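Local coordinates for NADPH-ferredoxin reductase FprA (Mycobacterium tuberculosis, PDB 1LQT), which probably transfers electrons between NADPH and ferredoxin through its bound FAD, and may supply electrons to P450 systems, at residues D222-D235 with Q247-E259. Sequence-based numbering, arbitrary orientation.
Sequences DVVIDPAELDGITD and QNIKVLRGYADRE
Arg253 reaches from helix 243-256 to Asp235 and holds it side-on, NE and NH2 both donating to the single oxygen OD1, each at 2.9 Å. Carboxylate and guanidinium planes stand 64° apart: OD1 lies in the guanidinium plane, yet both nitrogens approach it from one face of the carboxylate. Arg253 NH2 also donates to the backbone O of Ile233 (2.9 Å), and NH1 to a water that in turn donates to Leu230 O. A long side chain with several donors suits this place, serving Asp235 and Ile233 directly and Leu230 through water; extended from CG to NE, Arg253 meets Leu230 CD1 with its CG at 3.9 Å.

Beyond the charged pair the contact is mainly apolar. Leu230 CD1 also meets the small CB of Ala256, where the backbones draw close enough for Ala256 CA to lie 3.4 Å from Ile225 O. Ile225, with CG1 anti to its carbonyl carbon (chi1 -52°), sends CD1 to within 3.7 Å of Leu252 CD2. Val223 CG1 sits over one face of the Tyr255 ring, a CH-pi contact 3.8 Å from the centroid, while the tyrosine hydroxyl bonds to Leu212 O. One water donates to both Val223 O and Tyr255 O; a second lies near both and accepts from Ile225 N.

The helix packs over the Val223 face of outermost strand 221-224, within a beta-alpha-beta crossover to parallel strand 265-270 in the Rossmann-type NADP-binding domain.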
loop_
_atom_site.group_PDB
_atom_site.type_symbol
_atom_site.label_atom_id
_atom_site.label_comp_id
_atom_site.label_asym_id
_atom_site.label_seq_id
_atom_site.Cartn_x
_atom_site.Cartn_y
_atom_site.Cartn_z
ATOM N N ASP A 222 14.658 6.207 21.327
ATOM C CA ASP A 222 14.003 5.475 22.399
ATOM C C ASP A 222 12.499 5.378 22.144
ATOM O O ASP A 222 11.808 6.361 21.817
ATOM C CB ASP A 222 14.210 6.154 23.705
ATOM C CG ASP A 222 15.655 6.050 24.206
ATOM O OD1 ASP A 222 16.473 5.249 23.706
ATOM O OD2 ASP A 222 16.018 6.753 25.109
ATOM N N VAL A 223 11.997 4.188 22.378
ATOM C CA VAL A 223 10.563 3.932 22.318
ATOM C C VAL A 223 9.998 4.268 23.698
ATOM O O VAL A 223 10.523 3.806 24.703
ATOM C CB VAL A 223 10.305 2.498 21.953
ATOM C CG1 VAL A 223 8.815 2.224 21.947
ATOM C CG2 VAL A 223 10.870 2.201 20.593
ATOM N N VAL A 224 8.982 5.112 23.740
ATOM C CA VAL A 224 8.409 5.612 24.971
ATOM C C VAL A 224 6.963 5.153 25.061
ATOM O O VAL A 224 6.130 5.535 24.252
ATOM C CB VAL A 224 8.473 7.146 25.033
ATOM C CG1 VAL A 224 7.814 7.629 26.306
ATOM C CG2 VAL A 224 9.894 7.644 24.925
ATOM N N ILE A 225 6.670 4.344 26.080
ATOM C CA ILE A 225 5.304 3.983 26.409
ATOM C C ILE A 225 5.128 4.185 27.898
ATOM O O ILE A 225 5.748 3.492 28.698
ATOM C CB ILE A 225 4.963 2.564 26.058
ATOM C CG1 ILE A 225 5.336 2.283 24.603
ATOM C CG2 ILE A 225 3.478 2.306 26.319
ATOM C CD1 ILE A 225 4.959 0.930 24.141
ATOM N N ASP A 226 4.302 5.132 28.273
ATOM C CA ASP A 226 4.054 5.363 29.681
ATOM C C ASP A 226 3.378 4.124 30.269
ATOM O O ASP A 226 2.449 3.600 29.683
ATOM C CB ASP A 226 3.147 6.577 29.787
ATOM C CG ASP A 226 2.996 7.056 31.185
ATOM O OD1 ASP A 226 2.540 6.293 32.039
ATOM O OD2 ASP A 226 3.305 8.215 31.500
ATOM N N PRO A 227 3.836 3.652 31.425
ATOM C CA PRO A 227 3.197 2.489 32.022
ATOM C C PRO A 227 1.671 2.595 32.130
ATOM O O PRO A 227 0.993 1.581 32.053
ATOM C CB PRO A 227 3.862 2.412 33.392
ATOM C CG PRO A 227 5.211 2.908 33.123
ATOM C CD PRO A 227 5.036 4.066 32.175
ATOM N N ALA A 228 1.138 3.792 32.307
ATOM C CA ALA A 228 -0.297 3.985 32.403
ATOM C C ALA A 228 -1.035 3.550 31.148
ATOM O O ALA A 228 -2.219 3.271 31.208
ATOM C CB ALA A 228 -0.633 5.436 32.698
ATOM N N GLU A 229 -0.349 3.518 30.008
ATOM C CA GLU A 229 -0.968 3.067 28.774
ATOM C C GLU A 229 -1.357 1.586 28.841
ATOM O O GLU A 229 -2.140 1.120 28.043
ATOM C CB GLU A 229 -0.043 3.292 27.578
ATOM C CG GLU A 229 0.291 4.737 27.296
ATOM C CD GLU A 229 -0.859 5.579 26.816
ATOM O OE1 GLU A 229 -1.758 5.037 26.180
ATOM O OE2 GLU A 229 -0.848 6.802 27.064
ATOM N N LEU A 230 -0.766 0.856 29.777
ATOM C CA LEU A 230 -1.014 -0.549 29.945
ATOM C C LEU A 230 -1.913 -0.824 31.143
ATOM O O LEU A 230 -2.230 -1.986 31.408
ATOM C CB LEU A 230 0.290 -1.331 30.041
ATOM C CG LEU A 230 1.104 -1.267 28.746
ATOM C CD1 LEU A 230 2.453 -1.852 28.898
ATOM C CD2 LEU A 230 0.391 -1.995 27.622
ATOM N N ASP A 231 -2.369 0.188 31.870
ATOM C CA ASP A 231 -3.292 -0.079 32.973
ATOM C C ASP A 231 -4.597 -0.570 32.392
ATOM O O ASP A 231 -5.122 -0.025 31.419
ATOM C CB ASP A 231 -3.540 1.206 33.773
ATOM C CG ASP A 231 -4.422 1.022 34.977
ATOM O OD1 ASP A 231 -4.499 -0.129 35.498
ATOM O OD2 ASP A 231 -5.037 2.013 35.402
ATOM N N GLY A 232 -5.106 -1.655 32.950
ATOM C CA GLY A 232 -6.327 -2.268 32.469
ATOM C C GLY A 232 -6.116 -3.185 31.281
ATOM O O GLY A 232 -7.095 -3.708 30.759
ATOM N N ILE A 233 -4.867 -3.352 30.859
ATOM C CA ILE A 233 -4.494 -4.181 29.700
ATOM C C ILE A 233 -3.887 -5.437 30.286
ATOM O O ILE A 233 -2.785 -5.376 30.818
ATOM C CB ILE A 233 -3.519 -3.427 28.784
ATOM C CG1 ILE A 233 -4.080 -2.042 28.400
ATOM C CG2 ILE A 233 -3.214 -4.246 27.541
ATOM C CD1 ILE A 233 -5.475 -2.056 27.844
ATOM N N THR A 234 -4.577 -6.562 30.171
ATOM C CA THR A 234 -4.156 -7.780 30.828
ATOM C C THR A 234 -3.685 -8.815 29.849
ATOM O O THR A 234 -4.104 -8.864 28.689
ATOM C CB THR A 234 -5.263 -8.363 31.760
ATOM O OG1 THR A 234 -6.301 -8.985 30.974
ATOM C CG2 THR A 234 -5.896 -7.317 32.651
ATOM N N ASP A 235 -2.776 -9.644 30.322
ATOM C CA ASP A 235 -2.297 -10.727 29.510
ATOM C C ASP A 235 -3.431 -11.686 29.173
ATOM O O ASP A 235 -3.449 -12.204 28.060
ATOM C CB ASP A 235 -1.184 -11.472 30.216
ATOM C CG ASP A 235 0.129 -10.683 30.282
ATOM O OD1 ASP A 235 0.265 -9.588 29.650
ATOM O OD2 ASP A 235 1.103 -11.141 30.947
ATOM N N GLN A 247 1.668 -11.647 21.877
ATOM C CA GLN A 247 3.065 -11.326 21.653
ATOM C C GLN A 247 3.279 -9.817 21.630
ATOM O O GLN A 247 4.259 -9.314 22.161
ATOM C CB GLN A 247 3.613 -12.002 20.387
ATOM C CG GLN A 247 3.549 -13.512 20.424
ATOM C CD GLN A 247 4.287 -14.095 21.603
ATOM O OE1 GLN A 247 5.417 -13.704 21.891
ATOM N NE2 GLN A 247 3.659 -15.053 22.279
ATOM N N ASN A 248 2.371 -9.097 20.996
ATOM C CA ASN A 248 2.476 -7.653 20.936
ATOM C C ASN A 248 2.527 -7.060 22.344
ATOM O O ASN A 248 3.319 -6.160 22.598
ATOM C CB ASN A 248 1.279 -7.040 20.231
ATOM C CG ASN A 248 1.293 -7.166 18.736
ATOM O OD1 ASN A 248 2.246 -7.648 18.125
ATOM N ND2 ASN A 248 0.207 -6.703 18.137
ATOM N N ILE A 249 1.642 -7.514 23.227
ATOM C CA ILE A 249 1.568 -6.905 24.546
ATOM C C ILE A 249 2.855 -7.201 25.316
ATOM O O ILE A 249 3.338 -6.346 26.046
ATOM C CB ILE A 249 0.294 -7.343 25.284
ATOM C CG1 ILE A 249 -0.958 -6.838 24.571
ATOM C CG2 ILE A 249 0.290 -6.870 26.738
ATOM C CD1 ILE A 249 -0.969 -5.392 24.176
ATOM N N LYS A 250 3.441 -8.383 25.133
ATOM C CA LYS A 250 4.723 -8.671 25.784
ATOM C C LYS A 250 5.779 -7.661 25.346
ATOM O O LYS A 250 6.555 -7.147 26.138
ATOM C CB LYS A 250 5.185 -10.097 25.451
ATOM C CG LYS A 250 4.383 -11.197 26.111
ATOM C CD LYS A 250 4.793 -12.588 25.594
ATOM C CE LYS A 250 3.877 -13.716 26.113
ATOM N NZ LYS A 250 4.326 -15.070 25.607
ATOM N N VAL A 251 5.795 -7.361 24.056
ATOM C CA VAL A 251 6.750 -6.403 23.516
ATOM C C VAL A 251 6.491 -4.991 24.054
ATOM O O VAL A 251 7.408 -4.293 24.471
ATOM C CB VAL A 251 6.738 -6.441 21.995
ATOM C CG1 VAL A 251 7.561 -5.314 21.423
ATOM C CG2 VAL A 251 7.241 -7.801 21.496
ATOM N N LEU A 252 5.226 -4.590 24.091
ATOM C CA LEU A 252 4.892 -3.274 24.605
ATOM C C LEU A 252 5.263 -3.136 26.087
ATOM O O LEU A 252 5.734 -2.099 26.501
ATOM C CB LEU A 252 3.411 -2.955 24.401
ATOM C CG LEU A 252 2.947 -2.863 22.949
ATOM C CD1 LEU A 252 1.475 -2.524 22.953
ATOM C CD2 LEU A 252 3.724 -1.855 22.106
ATOM N N ARG A 253 4.997 -4.176 26.877
ATOM C CA ARG A 253 5.402 -4.143 28.273
ATOM C C ARG A 253 6.913 -3.954 28.383
ATOM O O ARG A 253 7.391 -3.224 29.258
ATOM C CB ARG A 253 4.995 -5.419 29.005
ATOM C CG ARG A 253 3.496 -5.641 29.182
ATOM C CD ARG A 253 3.196 -6.713 30.202
ATOM N NE ARG A 253 1.810 -7.143 30.201
ATOM C CZ ARG A 253 0.815 -6.450 30.712
ATOM N NH1 ARG A 253 1.048 -5.278 31.267
ATOM N NH2 ARG A 253 -0.412 -6.955 30.675
ATOM N N GLY A 254 7.669 -4.630 27.521
ATOM C CA GLY A 254 9.105 -4.475 27.541
ATOM C C GLY A 254 9.510 -3.029 27.310
ATOM O O GLY A 254 10.394 -2.509 27.967
ATOM N N TYR A 255 8.878 -2.375 26.356
ATOM C CA TYR A 255 9.205 -0.964 26.122
ATOM C C TYR A 255 8.808 -0.079 27.299
ATOM O O TYR A 255 9.576 0.819 27.677
ATOM C CB TYR A 255 8.522 -0.438 24.854
ATOM C CG TYR A 255 9.092 -1.014 23.574
ATOM C CD1 TYR A 255 10.457 -0.977 23.329
ATOM C CD2 TYR A 255 8.286 -1.480 22.589
ATOM C CE1 TYR A 255 10.979 -1.497 22.162
ATOM C CE2 TYR A 255 8.810 -2.005 21.411
ATOM C CZ TYR A 255 10.157 -2.027 21.227
ATOM O OH TYR A 255 10.729 -2.551 20.091
ATOM N N ALA A 256 7.640 -0.344 27.891
ATOM C CA ALA A 256 7.189 0.462 29.007
ATOM C C ALA A 256 8.107 0.324 30.215
ATOM O O ALA A 256 8.198 1.259 31.021
ATOM C CB ALA A 256 5.742 0.101 29.355
ATOM N N ASP A 257 8.799 -0.807 30.304
ATOM C CA ASP A 257 9.721 -1.070 31.426
ATOM C C ASP A 257 11.004 -0.255 31.340
ATOM O O ASP A 257 11.804 -0.245 32.283
ATOM C CB ASP A 257 10.129 -2.544 31.460
ATOM C CG ASP A 257 9.061 -3.439 31.970
ATOM O OD1 ASP A 257 8.136 -2.931 32.635
ATOM O OD2 ASP A 257 9.081 -4.679 31.754
ATOM N N ARG A 258 11.256 0.373 30.207
ATOM C CA ARG A 258 12.471 1.151 30.066
ATOM C C ARG A 258 12.196 2.617 30.483
ATOM O O ARG A 258 11.206 3.229 30.077
ATOM C CB ARG A 258 12.949 1.093 28.630
ATOM C CG ARG A 258 13.286 -0.280 28.127
ATOM C CD ARG A 258 14.259 -0.245 26.959
ATOM N NE ARG A 258 15.417 0.589 27.299
ATOM C CZ ARG A 258 16.121 1.313 26.438
ATOM N NH1 ARG A 258 15.817 1.316 25.146
ATOM N NH2 ARG A 258 17.143 2.041 26.877
ATOM N N GLU A 259 13.055 3.200 31.296
ATOM C CA GLU A 259 12.892 4.609 31.640
ATOM C C GLU A 259 13.421 5.461 30.500
ATOM O O GLU A 259 14.519 5.215 29.997
ATOM C CB GLU A 259 13.642 4.971 32.915
ATOM C CG GLU A 259 12.914 4.668 34.211
ATOM C CD GLU A 259 13.753 5.001 35.425
ATOM O OE1 GLU A 259 13.840 4.149 36.340
ATOM O OE2 GLU A 259 14.358 6.094 35.464
HETATM O O HOH W 1 16.578 2.564 22.882
HETATM O O HOH W 2 9.100 3.496 27.486
HETATM O O HOH W 3 11.545 1.469 25.661
HETATM O O HOH W 4 8.040 4.558 29.925
HETATM O O HOH W 5 -0.820 -3.777 32.929
#